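Long-range contacts in 273aa long hypothetical dTDP-4-dehydrorhamnose reductase (Sulfolobus tokodaii, PDB 2GGS), which probably reduces dTDP-4-dehydrorhamnose to dTDP-L-rhamnose, using NADPH bound in a Rossmann-type domain of the extended short-chain dehydrogenase/reductase kind: residues A65-V70 against E78-I83; K82-A87 against L132-G137; D71-E76 against N128-S133. One frame throughout, in Å; residues are numbered along the deposited sequence.

Contact 1 of 3, residues A65-V70 against E78-I83; sequences AAMTDV and EKAYKI. With NDP (NADPH dihydro-nicotinamide-adenine-dinucleotide phosphate), chain C.
Met67 reaches from the loop after strand 60-63 onto helix 77-97, meeting Ile83 near its base and Ala80 and Lys79 at its sulfur. Met67 CB packs 3.7 Å from Ile83 CG2. With CG anti to the backbone N (chi1 179°) and the rest of the chain extended, Met67 SD arrives 3.8 Å from Ala80 CA. The aliphatic part of Lys79 runs across it at about a right angle, Lys79 CD lying 3.8 Å from Met67 SD. Ile83 serves two partners: its CG1-CD1 branch lies over a face of the adenine of NADPH, Ile83 CD1 3.6 Å from NDP C6A. Were Ile83 an alanine, the space between Met67 CB and the adenine would probably be left unfilled and that side of the base less well held. The loop grips the cofactor itself: Ala66 N donates to the ring oxygen NDP O4B of the adenosine ribose (3.1 Å, 159°), and Thr68 OG1 to the phosphate oxygen NDP O1A (2.9 Å). Further out, one water donates to both Ala65 O and Ile83 O, tying loop to helix. Asn84 OD1 accepts from Met67 N, and Thr6 OG1 bonds Ala65 N, so the backbone is fixed in the middle and at the start. The side-chain contact between the two segments is thus apolar, with a water bridge between their carbonyls, while Ala66 N and Thr68 OG1 of the same loop are turned to the cofactor.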
loop_
_atom_site.group_PDB
_atom_site.type_symbol
_atom_site.label_atom_id
_atom_site.label_comp_id
_atom_site.label_asym_id
_atom_site.label_seq_id
_atom_site.Cartn_x
_atom_site.Cartn_y
_atom_site.Cartn_z
ATOM N N ALA A 65 1.498 -2.288 7.676
ATOM C CA ALA A 65 0.890 -3.629 7.818
ATOM C C ALA A 65 -0.594 -3.678 7.413
ATOM O O ALA A 65 -1.363 -2.744 7.708
ATOM C CB ALA A 65 1.014 -4.076 9.295
ATOM N N ALA A 66 -1.021 -4.779 6.799
ATOM C CA ALA A 66 -2.427 -4.918 6.341
ATOM C C ALA A 66 -2.645 -6.304 5.744
ATOM O O ALA A 66 -1.694 -6.930 5.307
ATOM C CB ALA A 66 -2.781 -3.883 5.285
ATOM N N MET A 67 -3.902 -6.719 5.720
ATOM C CA MET A 67 -4.377 -7.885 4.977
ATOM C C MET A 67 -4.781 -7.346 3.612
ATOM O O MET A 67 -5.829 -6.699 3.469
ATOM C CB MET A 67 -5.585 -8.503 5.696
ATOM C CG MET A 67 -6.171 -9.698 4.992
ATOM S SD MET A 67 -7.538 -10.325 6.016
ATOM C CE MET A 67 -8.265 -11.486 4.892
ATOM N N THR A 68 -3.924 -7.612 2.622
ATOM C CA THR A 68 -4.084 -7.018 1.295
ATOM C C THR A 68 -4.661 -7.939 0.209
ATOM O O THR A 68 -4.791 -7.529 -0.947
ATOM C CB THR A 68 -2.726 -6.439 0.804
ATOM O OG1 THR A 68 -1.814 -7.520 0.623
ATOM C CG2 THR A 68 -2.140 -5.454 1.829
ATOM N N ASP A 69 -4.977 -9.185 0.568
ATOM C CA ASP A 69 -5.682 -10.083 -0.351
ATOM C C ASP A 69 -7.144 -9.668 -0.385
ATOM O O ASP A 69 -7.920 -9.898 0.569
ATOM C CB ASP A 69 -5.531 -11.542 0.085
ATOM C CG ASP A 69 -6.170 -12.526 -0.903
ATOM O OD1 ASP A 69 -7.266 -12.264 -1.470
ATOM O OD2 ASP A 69 -5.553 -13.599 -1.096
ATOM N N VAL A 70 -7.521 -9.012 -1.472
ATOM C CA VAL A 70 -8.841 -8.424 -1.601
ATOM C C VAL A 70 -9.985 -9.438 -1.467
ATOM O O VAL A 70 -10.992 -9.172 -0.796
ATOM C CB VAL A 70 -8.945 -7.592 -2.903
ATOM C CG1 VAL A 70 -10.353 -7.083 -3.112
ATOM C CG2 VAL A 70 -7.909 -6.475 -2.868
ATOM N N GLU A 78 -14.212 -10.214 9.577
ATOM C CA GLU A 78 -13.714 -10.021 10.946
ATOM C C GLU A 78 -12.183 -9.883 11.022
ATOM O O GLU A 78 -11.679 -8.985 11.676
ATOM C CB GLU A 78 -14.152 -11.174 11.870
ATOM C CG GLU A 78 -15.646 -11.255 12.102
ATOM C CD GLU A 78 -16.395 -12.155 11.128
ATOM O OE1 GLU A 78 -15.819 -12.597 10.087
ATOM O OE2 GLU A 78 -17.607 -12.373 11.408
ATOM N N LYS A 79 -11.471 -10.787 10.359
ATOM C CA LYS A 79 -10.012 -10.745 10.314
ATOM C C LYS A 79 -9.523 -9.442 9.653
ATOM O O LYS A 79 -8.603 -8.810 10.164
ATOM C CB LYS A 79 -9.459 -11.931 9.531
ATOM C CG LYS A 79 -7.952 -11.975 9.485
ATOM C CD LYS A 79 -7.472 -13.096 8.574
ATOM C CE LYS A 79 -5.952 -13.067 8.383
ATOM N NZ LYS A 79 -5.511 -14.242 7.541
ATOM N N ALA A 80 -10.125 -9.095 8.519
ATOM C CA ALA A 80 -9.742 -7.824 7.794
ATOM C C ALA A 80 -9.935 -6.629 8.693
ATOM O O ALA A 80 -9.040 -5.774 8.822
ATOM C CB ALA A 80 -10.556 -7.680 6.524
ATOM N N TYR A 81 -11.084 -6.556 9.365
ATOM C CA TYR A 81 -11.316 -5.465 10.310
ATOM C C TYR A 81 -10.247 -5.313 11.401
ATOM O O TYR A 81 -9.777 -4.227 11.712
ATOM C CB TYR A 81 -12.739 -5.571 10.925
ATOM C CG TYR A 81 -13.050 -4.379 11.813
ATOM C CD1 TYR A 81 -13.539 -3.187 11.258
ATOM C CD2 TYR A 81 -12.846 -4.432 13.201
ATOM C CE1 TYR A 81 -13.830 -2.078 12.063
ATOM C CE2 TYR A 81 -13.138 -3.328 14.011
ATOM C CZ TYR A 81 -13.617 -2.160 13.415
ATOM O OH TYR A 81 -13.897 -1.090 14.190
ATOM N N LYS A 82 -9.866 -6.407 12.028
ATOM C CA LYS A 82 -8.960 -6.329 13.125
ATOM C C LYS A 82 -7.605 -5.791 12.756
ATOM O O LYS A 82 -7.022 -5.057 13.548
ATOM C CB LYS A 82 -8.749 -7.715 13.715
ATOM C CG LYS A 82 -9.913 -8.113 14.586
ATOM C CD LYS A 82 -9.399 -8.899 15.792
ATOM C CE LYS A 82 -9.506 -10.405 15.574
ATOM N NZ LYS A 82 -10.904 -10.890 15.846
ATOM N N ILE A 83 -7.106 -6.171 11.585
ATOM C CA ILE A 83 -5.752 -5.732 11.199
ATOM C C ILE A 83 -5.835 -4.420 10.407
ATOM O O ILE A 83 -5.024 -3.536 10.654
ATOM C CB ILE A 83 -4.937 -6.826 10.443
ATOM C CG1 ILE A 83 -3.480 -6.406 10.152
ATOM C CG2 ILE A 83 -5.644 -7.261 9.133
ATOM C CD1 ILE A 83 -2.683 -5.863 11.320
HETATM P PA NDP C . 2.028 -6.830 1.669
HETATM O O1A NDP C . 0.898 -7.757 1.501
HETATM O O2A NDP C . 3.210 -7.162 0.838
HETATM O O5B NDP C . 2.496 -6.738 3.175
HETATM C C5B NDP C . 1.557 -6.828 4.231
HETATM C C4B NDP C . 2.358 -6.654 5.495
HETATM O O4B NDP C . 1.430 -6.590 6.582
HETATM C C3B NDP C . 3.354 -7.776 5.740
HETATM O O3B NDP C . 4.543 -7.217 6.229
HETATM C C2B NDP C . 2.648 -8.575 6.843
HETATM O O2B NDP C . 3.618 -9.195 7.632
HETATM C C1B NDP C . 1.959 -7.440 7.588
HETATM N N9A NDP C . 0.863 -7.941 8.423
HETATM C C8A NDP C . -0.327 -8.452 8.001
HETATM N N7A NDP C . -1.046 -8.824 9.099
HETATM C C5A NDP C . -0.306 -8.548 10.186
HETATM C C6A NDP C . -0.532 -8.731 11.556
HETATM N N6A NDP C . -1.647 -9.383 11.987
HETATM N N1A NDP C . 0.473 -8.353 12.405
HETATM C C2A NDP C . 1.671 -7.789 11.983
HETATM N N3A NDP C . 1.888 -7.629 10.636
HETATM C C4A NDP C . 0.916 -8.010 9.775
HETATM O O3 NDP C . 1.361 -5.379 1.387
HETATM P PN NDP C . 2.033 -4.135 0.592
HETATM O O1N NDP C . 3.408 -3.875 0.956
HETATM O O2N NDP C . 1.645 -4.407 -0.810
HETATM O O5D NDP C . 1.069 -2.964 1.101
HETATM C C5D NDP C . 1.554 -1.973 2.001
HETATM C C4D NDP C . 0.453 -1.003 2.410
HETATM O O4D NDP C . -0.030 -0.369 1.248
HETATM C C3D NDP C . -0.755 -1.655 3.077
HETATM O O3D NDP C . -1.214 -0.688 3.983
HETATM C C2D NDP C . -1.747 -1.822 1.952
HETATM O O2D NDP C . -3.070 -1.883 2.460
HETATM C C1D NDP C . -1.448 -0.526 1.159
HETATM N N1N NDP C . -1.868 -0.665 -0.241
HETATM C C2N NDP C . -1.469 -1.786 -0.918
HETATM C C3N NDP C . -1.653 -1.911 -2.288
HETATM C C7N NDP C . -1.192 -3.159 -2.970
HETATM O O7N NDP C . -1.586 -3.389 -4.303
HETATM N N7N NDP C . -0.435 -4.034 -2.310
HETATM C C4N NDP C . -2.323 -0.804 -3.081
HETATM C C5N NDP C . -2.760 0.376 -2.247
HETATM C C6N NDP C . -2.497 0.389 -0.872
HETATM P P2B NDP C . 3.957 -10.814 7.499
HETATM O O1X NDP C . 5.279 -10.897 8.149
HETATM O O2X NDP C . 3.960 -11.193 6.057
HETATM O O3X NDP C . 2.869 -11.643 8.228
HETATM O O HOH W 1 -3.154 -1.592 9.502
#

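Contact 2 of 3, residues K82-A87 against L132-G137; sequences KINAEA and LSKLLG. With NDP (NADPH dihydro-nicotinamide-adenine-dinucleotide phosphate), chain C.
The flat carboxamide of Asn84 meets Ser133 in its own plane and Lys134 above it. Asn84 ND2 donates to Ser133 OG at 2.9 Å, nearly straight at 171°, while its OD1 is already taken up by the loop of contact 1; bonds at both ends fix the rotation of the amide. The bend at chi2 (-72°) lays Lys134 CD 3.9 Å over Asn84 CG; a further bend at chi3 brings Lys134 NZ to NDP O3D, 2.9 Å away, with a weak bond to NDP O2D. NZ also donates to Ile105 O and to a water held by Asn84 O. Beside this polar group the helices come very close, their axes 7.0 Å apart and 22° from parallel. Gly137 CA makes a CH-O contact of 3.4 Å with Asn84 O, where a CB would clash, and Ala85 CB fits 3.4 Å from Ser133 O. Lys134 with Tyr130 matches the YxxxK signature of short-chain dehydrogenases/reductases, whose lysine binds the nicotinamide ribose, as it does here.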
loop_
_atom_site.group_PDB
_atom_site.type_symbol
_atom_site.label_atom_id
_atom_site.label_comp_id
_atom_site.label_asym_id
_atom_site.label_seq_id
_atom_site.Cartn_x
_atom_site.Cartn_y
_atom_site.Cartn_z
ATOM N N LYS A 82 -9.866 -6.407 12.028
ATOM C CA LYS A 82 -8.960 -6.329 13.125
ATOM C C LYS A 82 -7.605 -5.791 12.756
ATOM O O LYS A 82 -7.022 -5.057 13.548
ATOM C CB LYS A 82 -8.749 -7.715 13.715
ATOM C CG LYS A 82 -9.913 -8.113 14.586
ATOM C CD LYS A 82 -9.399 -8.899 15.792
ATOM C CE LYS A 82 -9.506 -10.405 15.574
ATOM N NZ LYS A 82 -10.904 -10.890 15.846
ATOM N N ILE A 83 -7.106 -6.171 11.585
ATOM C CA ILE A 83 -5.752 -5.732 11.199
ATOM C C ILE A 83 -5.835 -4.420 10.407
ATOM O O ILE A 83 -5.024 -3.536 10.654
ATOM C CB ILE A 83 -4.937 -6.826 10.443
ATOM C CG1 ILE A 83 -3.480 -6.406 10.152
ATOM C CG2 ILE A 83 -5.644 -7.261 9.133
ATOM C CD1 ILE A 83 -2.683 -5.863 11.320
ATOM N N ASN A 84 -6.803 -4.323 9.489
ATOM C CA ASN A 84 -6.843 -3.148 8.597
ATOM C C ASN A 84 -7.435 -1.926 9.247
ATOM O O ASN A 84 -7.139 -0.778 8.828
ATOM C CB ASN A 84 -7.645 -3.481 7.349
ATOM C CG ASN A 84 -6.908 -4.391 6.410
ATOM O OD1 ASN A 84 -5.713 -4.678 6.574
ATOM N ND2 ASN A 84 -7.621 -4.814 5.371
ATOM N N ALA A 85 -8.251 -2.144 10.279
ATOM C CA ALA A 85 -8.901 -1.032 10.956
ATOM C C ALA A 85 -8.538 -0.975 12.446
ATOM O O ALA A 85 -7.891 -0.033 12.916
ATOM C CB ALA A 85 -10.424 -1.072 10.749
ATOM N N GLU A 86 -8.905 -2.009 13.211
ATOM C CA GLU A 86 -8.833 -1.846 14.667
ATOM C C GLU A 86 -7.390 -1.674 15.183
ATOM O O GLU A 86 -7.186 -0.927 16.108
ATOM C CB GLU A 86 -9.515 -3.040 15.374
ATOM C CG GLU A 86 -9.915 -2.697 16.814
ATOM C CD GLU A 86 -10.873 -3.714 17.406
ATOM O OE1 GLU A 86 -11.071 -4.782 16.783
ATOM O OE2 GLU A 86 -11.405 -3.419 18.496
ATOM N N ALA A 87 -6.412 -2.340 14.572
ATOM C CA ALA A 87 -5.007 -2.223 14.994
ATOM C C ALA A 87 -4.568 -0.779 14.937
ATOM O O ALA A 87 -3.763 -0.334 15.767
ATOM C CB ALA A 87 -4.080 -3.114 14.149
ATOM N N LEU A 132 -13.279 -0.988 2.511
ATOM C CA LEU A 132 -13.998 -0.521 3.709
ATOM C C LEU A 132 -13.151 -0.688 4.965
ATOM O O LEU A 132 -13.041 0.244 5.767
ATOM C CB LEU A 132 -15.350 -1.253 3.858
ATOM C CG LEU A 132 -16.128 -0.715 5.085
ATOM C CD1 LEU A 132 -16.281 0.820 5.108
ATOM C CD2 LEU A 132 -17.501 -1.393 5.173
ATOM N N SER A 133 -12.579 -1.881 5.172
ATOM C CA SER A 133 -11.695 -2.060 6.338
ATOM C C SER A 133 -10.563 -1.028 6.347
ATOM O O SER A 133 -10.261 -0.453 7.395
ATOM C CB SER A 133 -11.149 -3.501 6.466
ATOM O OG SER A 133 -10.372 -3.862 5.344
ATOM N N LYS A 134 -9.956 -0.774 5.174
ATOM C CA LYS A 134 -8.935 0.240 5.075
ATOM C C LYS A 134 -9.485 1.628 5.365
ATOM O O LYS A 134 -8.848 2.401 6.099
ATOM C CB LYS A 134 -8.229 0.158 3.714
ATOM C CG LYS A 134 -7.343 -1.126 3.569
ATOM C CD LYS A 134 -6.062 -1.123 4.404
ATOM C CE LYS A 134 -5.078 0.010 4.026
ATOM N NZ LYS A 134 -3.854 0.014 4.870
ATOM N N LEU A 135 -10.662 1.929 4.863
ATOM C CA LEU A 135 -11.276 3.248 5.135
ATOM C C LEU A 135 -11.521 3.424 6.629
ATOM O O LEU A 135 -11.279 4.482 7.155
ATOM C CB LEU A 135 -12.582 3.430 4.386
ATOM C CG LEU A 135 -13.332 4.716 4.741
ATOM C CD1 LEU A 135 -12.465 5.945 4.444
ATOM C CD2 LEU A 135 -14.641 4.722 3.938
ATOM N N LEU A 136 -11.978 2.379 7.312
ATOM C CA LEU A 136 -12.129 2.450 8.772
ATOM C C LEU A 136 -10.789 2.681 9.473
ATOM O O LEU A 136 -10.706 3.534 10.357
ATOM C CB LEU A 136 -12.891 1.220 9.304
ATOM C CG LEU A 136 -14.301 1.085 8.695
ATOM C CD1 LEU A 136 -14.987 -0.171 9.223
ATOM C CD2 LEU A 136 -15.223 2.318 8.844
ATOM N N GLY A 137 -9.717 2.033 9.030
ATOM C CA GLY A 137 -8.386 2.350 9.524
ATOM C C GLY A 137 -7.996 3.807 9.289
ATOM O O GLY A 137 -7.434 4.438 10.176
HETATM P PA NDP C . 2.028 -6.830 1.669
HETATM O O1A NDP C . 0.898 -7.757 1.501
HETATM O O2A NDP C . 3.210 -7.162 0.838
HETATM O O5B NDP C . 2.496 -6.738 3.175
HETATM C C5B NDP C . 1.557 -6.828 4.231
HETATM C C4B NDP C . 2.358 -6.654 5.495
HETATM O O4B NDP C . 1.430 -6.590 6.582
HETATM C C3B NDP C . 3.354 -7.776 5.740
HETATM O O3B NDP C . 4.543 -7.217 6.229
HETATM C C2B NDP C . 2.648 -8.575 6.843
HETATM O O2B NDP C . 3.618 -9.195 7.632
HETATM C C1B NDP C . 1.959 -7.440 7.588
HETATM N N9A NDP C . 0.863 -7.941 8.423
HETATM C C8A NDP C . -0.327 -8.452 8.001
HETATM N N7A NDP C . -1.046 -8.824 9.099
HETATM C C5A NDP C . -0.306 -8.548 10.186
HETATM C C6A NDP C . -0.532 -8.731 11.556
HETATM N N6A NDP C . -1.647 -9.383 11.987
HETATM N N1A NDP C . 0.473 -8.353 12.405
HETATM C C2A NDP C . 1.671 -7.789 11.983
HETATM N N3A NDP C . 1.888 -7.629 10.636
HETATM C C4A NDP C . 0.916 -8.010 9.775
HETATM O O3 NDP C . 1.361 -5.379 1.387
HETATM P PN NDP C . 2.033 -4.135 0.592
HETATM O O1N NDP C . 3.408 -3.875 0.956
HETATM O O2N NDP C . 1.645 -4.407 -0.810
HETATM O O5D NDP C . 1.069 -2.964 1.101
HETATM C C5D NDP C . 1.554 -1.973 2.001
HETATM C C4D NDP C . 0.453 -1.003 2.410
HETATM O O4D NDP C . -0.030 -0.369 1.248
HETATM C C3D NDP C . -0.755 -1.655 3.077
HETATM O O3D NDP C . -1.214 -0.688 3.983
HETATM C C2D NDP C . -1.747 -1.822 1.952
HETATM O O2D NDP C . -3.070 -1.883 2.460
HETATM C C1D NDP C . -1.448 -0.526 1.159
HETATM N N1N NDP C . -1.868 -0.665 -0.241
HETATM C C2N NDP C . -1.469 -1.786 -0.918
HETATM C C3N NDP C . -1.653 -1.911 -2.288
HETATM C C7N NDP C . -1.192 -3.159 -2.970
HETATM O O7N NDP C . -1.586 -3.389 -4.303
HETATM N N7N NDP C . -0.435 -4.034 -2.310
HETATM C C4N NDP C . -2.323 -0.804 -3.081
HETATM C C5N NDP C . -2.760 0.376 -2.247
HETATM C C6N NDP C . -2.497 0.389 -0.872
HETATM P P2B NDP C . 3.957 -10.814 7.499
HETATM O O1X NDP C . 5.279 -10.897 8.149
HETATM O O2X NDP C . 3.960 -11.193 6.057
HETATM O O3X NDP C . 2.869 -11.643 8.228
HETATM O O HOH W 2 -4.664 -0.528 7.535
#

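Contact 3 of 3, residues D71-E76 against N128-S133; sequences DKCEIE and NYYGLS. With NDP (NADPH dihydro-nicotinamide-adenine-dinucleotide phosphate), chain C.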
loop_
_atom_site.group_PDB
_atom_site.type_symbol
_atom_site.label_atom_id
_atom_site.label_comp_id
_atom_site.label_asym_id
_atom_site.label_seq_id
_atom_site.Cartn_x
_atom_site.Cartn_y
_atom_site.Cartn_z
ATOM N N ASP A 71 -9.824 -10.618 -2.076
ATOM C CA ASP A 71 -10.914 -11.596 -2.049
ATOM C C ASP A 71 -11.042 -12.243 -0.691
ATOM O O ASP A 71 -12.154 -12.464 -0.220
ATOM C CB ASP A 71 -10.723 -12.631 -3.144
ATOM C CG ASP A 71 -10.778 -12.002 -4.505
ATOM O OD1 ASP A 71 -11.841 -11.435 -4.848
ATOM O OD2 ASP A 71 -9.725 -12.005 -5.180
ATOM N N LYS A 72 -9.905 -12.471 -0.049
ATOM C CA LYS A 72 -9.894 -12.969 1.321
ATOM C C LYS A 72 -10.582 -11.983 2.261
ATOM O O LYS A 72 -11.390 -12.391 3.092
ATOM C CB LYS A 72 -8.482 -13.248 1.781
ATOM C CG LYS A 72 -7.998 -14.601 1.271
ATOM C CD LYS A 72 -6.700 -15.055 1.933
ATOM C CE LYS A 72 -6.237 -16.384 1.324
ATOM N NZ LYS A 72 -6.488 -16.454 -0.150
ATOM N N CYS A 73 -10.313 -10.677 2.089
ATOM C CA CYS A 73 -10.987 -9.662 2.926
ATOM C C CYS A 73 -12.520 -9.722 2.781
ATOM O O CYS A 73 -13.240 -9.389 3.726
ATOM C CB CYS A 73 -10.495 -8.231 2.610
ATOM S SG CYS A 73 -8.856 -7.841 3.123
ATOM N N GLU A 74 -13.016 -10.101 1.602
ATOM C CA GLU A 74 -14.444 -10.082 1.325
ATOM C C GLU A 74 -15.181 -11.170 2.099
ATOM O O GLU A 74 -16.332 -10.965 2.496
ATOM C CB GLU A 74 -14.710 -10.223 -0.189
ATOM C CG GLU A 74 -16.091 -9.843 -0.623
ATOM C CD GLU A 74 -16.313 -8.321 -0.687
ATOM O OE1 GLU A 74 -15.372 -7.567 -0.416
ATOM O OE2 GLU A 74 -17.432 -7.882 -1.006
ATOM N N ILE A 75 -14.503 -12.297 2.306
ATOM C CA ILE A 75 -15.056 -13.438 3.065
ATOM C C ILE A 75 -14.715 -13.348 4.562
ATOM O O ILE A 75 -15.601 -13.548 5.425
ATOM C CB ILE A 75 -14.534 -14.800 2.553
ATOM C CG1 ILE A 75 -14.534 -14.910 1.028
ATOM C CG2 ILE A 75 -15.337 -15.954 3.174
ATOM C CD1 ILE A 75 -13.304 -15.702 0.487
ATOM N N GLU A 76 -13.459 -13.042 4.882
ATOM C CA GLU A 76 -13.031 -13.028 6.268
ATOM C C GLU A 76 -13.022 -11.618 6.799
ATOM O O GLU A 76 -11.959 -11.086 7.197
ATOM C CB GLU A 76 -11.683 -13.699 6.429
ATOM C CG GLU A 76 -11.678 -15.092 5.828
ATOM C CD GLU A 76 -10.304 -15.521 5.548
ATOM O OE1 GLU A 76 -9.442 -15.217 6.390
ATOM O OE2 GLU A 76 -10.068 -16.137 4.481
ATOM N N ASN A 128 -15.698 -2.780 -1.894
ATOM C CA ASN A 128 -15.287 -4.086 -1.413
ATOM C C ASN A 128 -14.839 -3.966 0.034
ATOM O O ASN A 128 -14.541 -2.838 0.485
ATOM C CB ASN A 128 -14.202 -4.717 -2.313
ATOM C CG ASN A 128 -12.994 -3.810 -2.514
ATOM O OD1 ASN A 128 -12.341 -3.385 -1.561
ATOM N ND2 ASN A 128 -12.693 -3.516 -3.774
ATOM N N TYR A 129 -14.798 -5.093 0.756
ATOM C CA TYR A 129 -14.466 -5.041 2.183
ATOM C C TYR A 129 -12.983 -4.691 2.463
ATOM O O TYR A 129 -12.672 -4.113 3.505
ATOM C CB TYR A 129 -14.946 -6.287 2.963
ATOM C CG TYR A 129 -14.972 -5.913 4.422
ATOM C CD1 TYR A 129 -15.955 -5.038 4.904
ATOM C CD2 TYR A 129 -13.948 -6.317 5.290
ATOM C CE1 TYR A 129 -15.943 -4.602 6.247
ATOM C CE2 TYR A 129 -13.930 -5.867 6.641
ATOM C CZ TYR A 129 -14.942 -5.028 7.093
ATOM O OH TYR A 129 -14.914 -4.545 8.394
ATOM N N TYR A 130 -12.072 -5.029 1.560
ATOM C CA TYR A 130 -10.708 -4.578 1.724
ATOM C C TYR A 130 -10.730 -3.043 1.815
ATOM O O TYR A 130 -10.188 -2.457 2.763
ATOM C CB TYR A 130 -9.830 -5.033 0.542
ATOM C CG TYR A 130 -8.495 -4.340 0.502
ATOM C CD1 TYR A 130 -7.519 -4.580 1.462
ATOM C CD2 TYR A 130 -8.214 -3.402 -0.505
ATOM C CE1 TYR A 130 -6.278 -3.935 1.414
ATOM C CE2 TYR A 130 -6.977 -2.721 -0.547
ATOM C CZ TYR A 130 -6.021 -2.992 0.405
ATOM O OH TYR A 130 -4.794 -2.372 0.363
ATOM N N GLY A 131 -11.378 -2.411 0.836
ATOM C CA GLY A 131 -11.523 -0.941 0.827
ATOM C C GLY A 131 -12.196 -0.355 2.072
ATOM O O GLY A 131 -11.737 0.642 2.651
ATOM N N LEU A 132 -13.279 -0.988 2.511
ATOM C CA LEU A 132 -13.998 -0.521 3.709
ATOM C C LEU A 132 -13.151 -0.688 4.965
ATOM O O LEU A 132 -13.041 0.244 5.767
ATOM C CB LEU A 132 -15.350 -1.253 3.858
ATOM C CG LEU A 132 -16.128 -0.715 5.085
ATOM C CD1 LEU A 132 -16.281 0.820 5.108
ATOM C CD2 LEU A 132 -17.501 -1.393 5.173
ATOM N N SER A 133 -12.579 -1.881 5.172
ATOM C CA SER A 133 -11.695 -2.060 6.338
ATOM C C SER A 133 -10.563 -1.028 6.347
ATOM O O SER A 133 -10.261 -0.453 7.395
ATOM C CB SER A 133 -11.149 -3.501 6.466
ATOM O OG SER A 133 -10.372 -3.862 5.344
HETATM P PA NDP C . 2.028 -6.830 1.669
HETATM O O1A NDP C . 0.898 -7.757 1.501
HETATM O O2A NDP C . 3.210 -7.162 0.838
HETATM O O5B NDP C . 2.496 -6.738 3.175
HETATM C C5B NDP C . 1.557 -6.828 4.231
HETATM C C4B NDP C . 2.358 -6.654 5.495
HETATM O O4B NDP C . 1.430 -6.590 6.582
HETATM C C3B NDP C . 3.354 -7.776 5.740
HETATM O O3B NDP C . 4.543 -7.217 6.229
HETATM C C2B NDP C . 2.648 -8.575 6.843
HETATM O O2B NDP C . 3.618 -9.195 7.632
HETATM C C1B NDP C . 1.959 -7.440 7.588
HETATM N N9A NDP C . 0.863 -7.941 8.423
HETATM C C8A NDP C . -0.327 -8.452 8.001
HETATM N N7A NDP C . -1.046 -8.824 9.099
HETATM C C5A NDP C . -0.306 -8.548 10.186
HETATM C C6A NDP C . -0.532 -8.731 11.556
HETATM N N6A NDP C . -1.647 -9.383 11.987
HETATM N N1A NDP C . 0.473 -8.353 12.405
HETATM C C2A NDP C . 1.671 -7.789 11.983
HETATM N N3A NDP C . 1.888 -7.629 10.636
HETATM C C4A NDP C . 0.916 -8.010 9.775
HETATM O O3 NDP C . 1.361 -5.379 1.387
HETATM P PN NDP C . 2.033 -4.135 0.592
HETATM O O1N NDP C . 3.408 -3.875 0.956
HETATM O O2N NDP C . 1.645 -4.407 -0.810
HETATM O O5D NDP C . 1.069 -2.964 1.101
HETATM C C5D NDP C . 1.554 -1.973 2.001
HETATM C C4D NDP C . 0.453 -1.003 2.410
HETATM O O4D NDP C . -0.030 -0.369 1.248
HETATM C C3D NDP C . -0.755 -1.655 3.077
HETATM O O3D NDP C . -1.214 -0.688 3.983
HETATM C C2D NDP C . -1.747 -1.822 1.952
HETATM O O2D NDP C . -3.070 -1.883 2.460
HETATM C C1D NDP C . -1.448 -0.526 1.159
HETATM N N1N NDP C . -1.868 -0.665 -0.241
HETATM C C2N NDP C . -1.469 -1.786 -0.918
HETATM C C3N NDP C . -1.653 -1.911 -2.288
HETATM C C7N NDP C . -1.192 -3.159 -2.970
HETATM O O7N NDP C . -1.586 -3.389 -4.303
HETATM N N7N NDP C . -0.435 -4.034 -2.310
HETATM C C4N NDP C . -2.323 -0.804 -3.081
HETATM C C5N NDP C . -2.760 0.376 -2.247
HETATM C C6N NDP C . -2.497 0.389 -0.872
HETATM P P2B NDP C . 3.957 -10.814 7.499
HETATM O O1X NDP C . 5.279 -10.897 8.149
HETATM O O2X NDP C . 3.960 -11.193 6.057
HETATM O O3X NDP C . 2.869 -11.643 8.228
HETATM O O HOH W 3 -12.554 -6.975 -0.370
#
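Glu74 and Asn128 cross at about a right angle, Glu74 OE1 3.6 Å from Asn128 CB, carboxylate and amide planes 78° apart. A bend at chi2 (77°) turns the Glu74 carboxylate toward the start of helix 129-141: Tyr129 N donates to Glu74 OE1 at 2.8 Å and 178°, on the syn side and somewhat out of the carboxylate plane. A water donates to the same oxygen and accepts from Tyr130 N. Asn128 is the N-cap, its OD1 accepting from Gly131 N at 2.8 Å, so the first turn is met by a side chain from each segment, and the carboxylate is probably stabilised by the helix end. Tyr130 matches the tyrosine of the short-chain dehydrogenase/reductase YxxxK pattern. Cys73 SG lies at the edge of its ring, 5.2 Å from the centroid, a sulfur-aromatic contact, while Cys73 CB packs 3.9 Å from Tyr130 CB. Cys73 O approaches Tyr129 CD2 at 3.5 Å. Tyr130 OH reaches NADPH, hydrogen-bonded to NDP O2D at 2.8 Å.

All three contacts gather on one side of the Rossmann-type parallel sheet and all touch NADPH. Contact 1 has its centre about 7 Å from the centres of contacts 2 and 3, which are about 10 Å from each other. Along the chain, the loop after strand 60-63 leads into helix 70-75 and then helix 77-97; helix 129-141 follows beyond strand 101-107. Contacts 1 and 2 share helix 77-97, contacts 2 and 3 share helix 129-141, and the segments of contacts 1 and 3 alternate in sequence. The three helices thus gather round the loop of contact 1, which bonds the adenosine half of the cofactor beside the Tyr130 and Lys134 that bond the nicotinamide ribose.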